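Local coordinates for uncharacterized protein (Clostridium leptum, PDB 4PW1) that is of unknown function but folds into a nine-stranded antiparallel beta sheet surrounded by alpha-helices, with two copies in the assembly, at residues B[130-135]-B[243-248]; B[206-211]-B[234-239]. One frame throughout, in Å; residues are numbered along the deposited sequence. Where two conformers were deposited one is given.

Contact 1 (B[130-135]-B[243-248])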
# COMPACT_ATOMS: atom_id res chain seq x y z
N GLY B 130 0.34 15.11 -16.72
CA GLY B 130 -0.20 16.30 -17.39
C GLY B 130 -1.42 16.00 -18.27
O GLY B 130 -2.41 16.70 -18.22
N LYS B 131 -1.35 14.96 -19.09
CA LYS B 131 -2.48 14.61 -19.95
C LYS B 131 -3.71 14.27 -19.08
O LYS B 131 -4.85 14.71 -19.35
CB LYS B 131 -2.09 13.46 -20.91
CG LYS B 131 -3.16 12.99 -21.91
CD LYS B 131 -3.63 14.08 -22.89
CE LYS B 131 -4.48 13.51 -24.03
NZ LYS B 131 -5.47 12.48 -23.56
N LEU B 132 -3.48 13.50 -18.02
CA LEU B 132 -4.53 13.08 -17.12
C LEU B 132 -5.22 14.27 -16.49
O LEU B 132 -6.46 14.34 -16.46
CB LEU B 132 -3.93 12.16 -16.07
CG LEU B 132 -4.74 11.04 -15.48
CD1 LEU B 132 -5.58 10.30 -16.50
CD2 LEU B 132 -3.76 10.12 -14.77
N GLN B 133 -4.43 15.23 -16.04
CA GLN B 133 -4.99 16.46 -15.48
C GLN B 133 -5.86 17.22 -16.48
O GLN B 133 -6.93 17.70 -16.13
CB GLN B 133 -3.86 17.37 -14.98
CG GLN B 133 -4.26 18.66 -14.27
CD GLN B 133 -4.96 18.42 -12.92
OE1 GLN B 133 -4.71 17.42 -12.23
NE2 GLN B 133 -5.85 19.33 -12.55
N GLU B 134 -5.37 17.31 -17.71
CA GLU B 134 -6.08 17.98 -18.79
C GLU B 134 -7.38 17.24 -19.11
O GLU B 134 -8.42 17.85 -19.26
CB GLU B 134 -5.18 18.09 -20.06
CG GLU B 134 -4.08 19.16 -19.98
CD GLU B 134 -2.95 18.98 -21.01
OE1 GLU B 134 -2.98 18.05 -21.84
OE2 GLU B 134 -2.00 19.79 -20.97
N ASP B 135 -7.31 15.91 -19.19
CA ASP B 135 -8.50 15.10 -19.50
C ASP B 135 -9.55 15.31 -18.38
O ASP B 135 -10.76 15.39 -18.65
CB ASP B 135 -8.16 13.61 -19.59
CG ASP B 135 -7.48 13.21 -20.91
OD1 ASP B 135 -7.24 14.05 -21.76
OD2 ASP B 135 -7.19 12.02 -21.07
N GLU B 243 -1.76 5.19 -22.48
CA GLU B 243 -2.54 6.42 -22.33
C GLU B 243 -4.04 6.14 -22.12
O GLU B 243 -4.91 6.77 -22.71
CB GLU B 243 -2.30 7.35 -23.51
CG GLU B 243 -0.83 7.74 -23.63
CD GLU B 243 -0.64 8.99 -24.48
OE1 GLU B 243 -0.72 8.87 -25.71
OE2 GLU B 243 -0.50 10.09 -23.91
N ARG B 244 -4.33 5.20 -21.23
CA ARG B 244 -5.69 4.95 -20.85
C ARG B 244 -5.76 4.25 -19.51
O ARG B 244 -4.74 3.75 -18.99
CB ARG B 244 -6.37 4.08 -21.90
CG ARG B 244 -5.72 2.74 -22.11
CD ARG B 244 -6.81 1.75 -22.46
NE ARG B 244 -6.28 0.42 -22.63
CZ ARG B 244 -6.99 -0.71 -22.53
NH1 ARG B 244 -8.30 -0.68 -22.29
NH2 ARG B 244 -6.36 -1.88 -22.67
N PHE B 245 -6.95 4.24 -18.94
CA PHE B 245 -7.21 3.48 -17.74
C PHE B 245 -7.29 1.99 -18.04
O PHE B 245 -7.99 1.55 -18.96
CB PHE B 245 -8.46 4.01 -17.05
CG PHE B 245 -8.30 5.39 -16.48
CD1 PHE B 245 -7.37 5.63 -15.47
CD2 PHE B 245 -9.10 6.43 -16.90
CE1 PHE B 245 -7.24 6.90 -14.93
CE2 PHE B 245 -8.97 7.69 -16.38
CZ PHE B 245 -8.02 7.95 -15.40
N VAL B 246 -6.49 1.20 -17.32
CA VAL B 246 -6.48 -0.24 -17.52
C VAL B 246 -7.12 -1.00 -16.37
O VAL B 246 -7.12 -2.21 -16.34
CB VAL B 246 -5.06 -0.77 -17.80
CG1 VAL B 246 -4.53 -0.16 -19.10
CG2 VAL B 246 -4.13 -0.45 -16.65
N GLY B 247 -7.65 -0.28 -15.40
CA GLY B 247 -8.31 -0.89 -14.27
C GLY B 247 -8.86 0.09 -13.28
O GLY B 247 -8.67 1.30 -13.42
N PHE B 248 -9.53 -0.43 -12.27
CA PHE B 248 -10.03 0.34 -11.18
C PHE B 248 -10.28 -0.52 -9.96
O PHE B 248 -10.36 -1.73 -10.05
CB PHE B 248 -11.35 1.06 -11.54
CG PHE B 248 -12.55 0.15 -11.57
CD1 PHE B 248 -12.84 -0.60 -12.69
CD2 PHE B 248 -13.39 0.03 -10.46
CE1 PHE B 248 -13.94 -1.46 -12.71
CE2 PHE B 248 -14.48 -0.84 -10.47
CZ PHE B 248 -14.75 -1.59 -11.61
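L132 reaches from helix 122-141 to the ring of F245 with one methyl: its CD1 lies 3.6 Å from CZ, the far end of the ring, and 4.1 Å from CE1 of the same ring. The two side chains meet at a slant. With its CG anti to the carbonyl carbon and beside the backbone N (chi1 -68°), F245 directs its ring toward the leucine. Y238 and F174 each pack edge-to-face with that ring and help to fix its rotation; both also touch L132, so the leucine enters an aromatic cluster.

Nearer the surface, the end of E243 comes near K131, its OE2 4.4 Å from K131 CG. The opposite charges do not pair: K131 NZ stays 5.5 Å from E243 OE2. The ammonium instead turns to D135, one turn further along its own helix, where K131 NZ lies 3.0 Å from D135 OD1 and 3.1 Å from D135 OD2, each oxygen using its syn lone pair. D135 OD2 also accepts the backbone N-H of A173, and this bond links helix 122-141 to the start of helix 173-190.

Across the strand pair, E243 and R244 share S239 as their partner on the neighbouring strand, a G1 beta bulge, and V246 with G247 opposite I237 forms a classic bulge: a twice-bulged antiparallel strand with a helix packed against it through L132 and F245.

Contact 2 (B[206-211]-B[234-239])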
# COMPACT_ATOMS: atom_id res chain seq x y z
N GLU B 206 -19.61 10.00 -10.17
CA GLU B 206 -19.73 11.04 -9.17
C GLU B 206 -18.41 11.26 -8.39
O GLU B 206 -18.06 12.39 -8.05
CB GLU B 206 -20.85 10.73 -8.17
CG GLU B 206 -21.12 11.86 -7.19
CD GLU B 206 -22.07 11.45 -6.09
OE1 GLU B 206 -21.62 10.60 -5.32
OE2 GLU B 206 -23.26 11.93 -6.02
N LEU B 207 -17.69 10.19 -8.08
CA LEU B 207 -16.42 10.37 -7.42
C LEU B 207 -15.44 11.17 -8.25
O LEU B 207 -14.80 12.12 -7.73
CB LEU B 207 -15.78 9.05 -7.12
CG LEU B 207 -16.37 8.38 -5.91
CD1 LEU B 207 -15.93 6.93 -5.92
CD2 LEU B 207 -15.98 9.12 -4.64
N VAL B 208 -15.35 10.86 -9.53
CA VAL B 208 -14.42 11.60 -10.37
C VAL B 208 -14.88 13.06 -10.50
O VAL B 208 -14.07 14.00 -10.59
CB VAL B 208 -14.25 10.93 -11.74
CG1 VAL B 208 -13.35 11.76 -12.65
CG2 VAL B 208 -13.66 9.58 -11.57
N LEU B 209 -16.19 13.28 -10.51
CA LEU B 209 -16.71 14.61 -10.71
C LEU B 209 -16.53 15.48 -9.49
O LEU B 209 -16.26 16.67 -9.61
CB LEU B 209 -18.20 14.53 -11.03
CG LEU B 209 -18.95 15.81 -11.28
CD1 LEU B 209 -18.44 16.51 -12.51
CD2 LEU B 209 -20.45 15.52 -11.41
N LYS B 210 -16.71 14.90 -8.31
CA LYS B 210 -16.83 15.72 -7.10
C LYS B 210 -15.65 15.64 -6.17
O LYS B 210 -15.56 16.41 -5.24
CB LYS B 210 -18.10 15.34 -6.34
CG LYS B 210 -19.34 15.61 -7.19
CD LYS B 210 -20.64 15.59 -6.44
CE LYS B 210 -21.74 16.13 -7.36
NZ LYS B 210 -23.11 15.97 -6.83
N SER B 211 -14.74 14.71 -6.39
CA SER B 211 -13.62 14.62 -5.48
C SER B 211 -12.43 15.36 -6.05
O SER B 211 -12.26 15.51 -7.27
CB SER B 211 -13.25 13.15 -5.24
OG SER B 211 -12.01 13.06 -4.50
N MSE B 234 -12.05 5.40 -4.57
CA MSE B 234 -11.72 4.67 -5.76
C MSE B 234 -10.35 5.01 -6.24
O MSE B 234 -9.83 6.08 -5.95
CB MSE B 234 -12.82 4.95 -6.77
CG MSE B 234 -12.34 4.73 -8.18
SE MSE B 234 -13.85 5.00 -9.45
CE MSE B 234 -13.68 6.80 -9.24
N VAL B 235 -9.75 4.06 -6.96
CA VAL B 235 -8.54 4.28 -7.68
C VAL B 235 -8.75 3.85 -9.11
O VAL B 235 -9.30 2.79 -9.38
CB VAL B 235 -7.38 3.46 -7.08
CG1 VAL B 235 -6.13 3.66 -7.88
CG2 VAL B 235 -7.17 3.85 -5.65
N LEU B 236 -8.41 4.75 -10.03
CA LEU B 236 -8.34 4.43 -11.44
C LEU B 236 -6.88 4.18 -11.79
O LEU B 236 -6.04 4.98 -11.46
CB LEU B 236 -8.90 5.58 -12.27
CG LEU B 236 -10.40 5.78 -12.14
CD1 LEU B 236 -10.83 7.05 -12.85
CD2 LEU B 236 -11.13 4.58 -12.74
N ILE B 237 -6.60 3.07 -12.45
CA ILE B 237 -5.25 2.65 -12.76
C ILE B 237 -4.91 3.02 -14.19
O ILE B 237 -5.47 2.43 -15.14
CB ILE B 237 -5.09 1.12 -12.60
CG1 ILE B 237 -5.50 0.71 -11.19
CG2 ILE B 237 -3.68 0.67 -12.93
CD1 ILE B 237 -5.59 -0.79 -11.04
N TYR B 238 -4.05 4.01 -14.33
CA TYR B 238 -3.70 4.57 -15.63
C TYR B 238 -2.35 4.06 -16.11
O TYR B 238 -1.37 4.10 -15.35
CB TYR B 238 -3.67 6.09 -15.54
CG TYR B 238 -3.48 6.82 -16.85
CD1 TYR B 238 -4.54 6.98 -17.74
CD2 TYR B 238 -2.26 7.41 -17.18
CE1 TYR B 238 -4.40 7.70 -18.90
CE2 TYR B 238 -2.11 8.13 -18.35
CZ TYR B 238 -3.18 8.26 -19.22
OH TYR B 238 -3.06 8.98 -20.38
N SER B 239 -2.33 3.58 -17.35
CA SER B 239 -1.10 3.24 -18.03
C SER B 239 -0.56 4.44 -18.84
O SER B 239 -1.23 4.92 -19.77
CB SER B 239 -1.31 2.08 -18.97
OG SER B 239 -0.21 1.99 -19.84
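Selenomethionine M234 leaves the strand with CG anti to the backbone N (chi1 157°), runs on extended, and then bends at chi3 (77°), which brings its terminal methyl to helix 198-210. Facing it, L207 holds CG anti to its carbonyl carbon (chi1 -79°), and from there CD1 reaches the root of the M234 side chain. M234 CE lies 3.6 Å from V208 CG2 and 3.7 Å from L207 CB, so one methyl touches two consecutive helix residues. L207 CD1 closes on M234 CB at 3.8 Å, and both helix side chains are inclined to that of the selenomethionine.

V208 CG2 is shared: L236, two residues further along the strand, brings its CD1 to 4.0 Å from it, the two side chains crossing at about a right angle. The axes of 206-210 and 234-239 are almost perpendicular and come within 10.1 Å of each other, which limits the contact to one end of the strand.

F174 and F178 of helix 173-190 and F139 of helix 122-141 also pack on V208. All four touching residues are buried, and they meet through carbon atoms alone. Cohesion here therefore rests on dispersion and the exclusion of water, with shape rather than polar pairing setting the fit.

Contacts 1 and 2 meet in the sheet itself, where their strands, 244-251 and 233-239, are consecutive in the chain and run antiparallel as neighbours. The centres of the two contacts are about 10 Å apart. I237 probably makes two backbone hydrogen bonds at the classic bulge, its O 2.7 Å from V246 N and its N 2.9 Å from G247 O. Between the side chains, F245 CE1 packs 3.4 Å from L236 CB, so the aromatic cluster of contact 1 continues into the aliphatic layer of contact 2. F174 touches both L132 and V208, joining the two helices' packing. Both segments of contact 2 fall between the two segments of contact 1 in sequence.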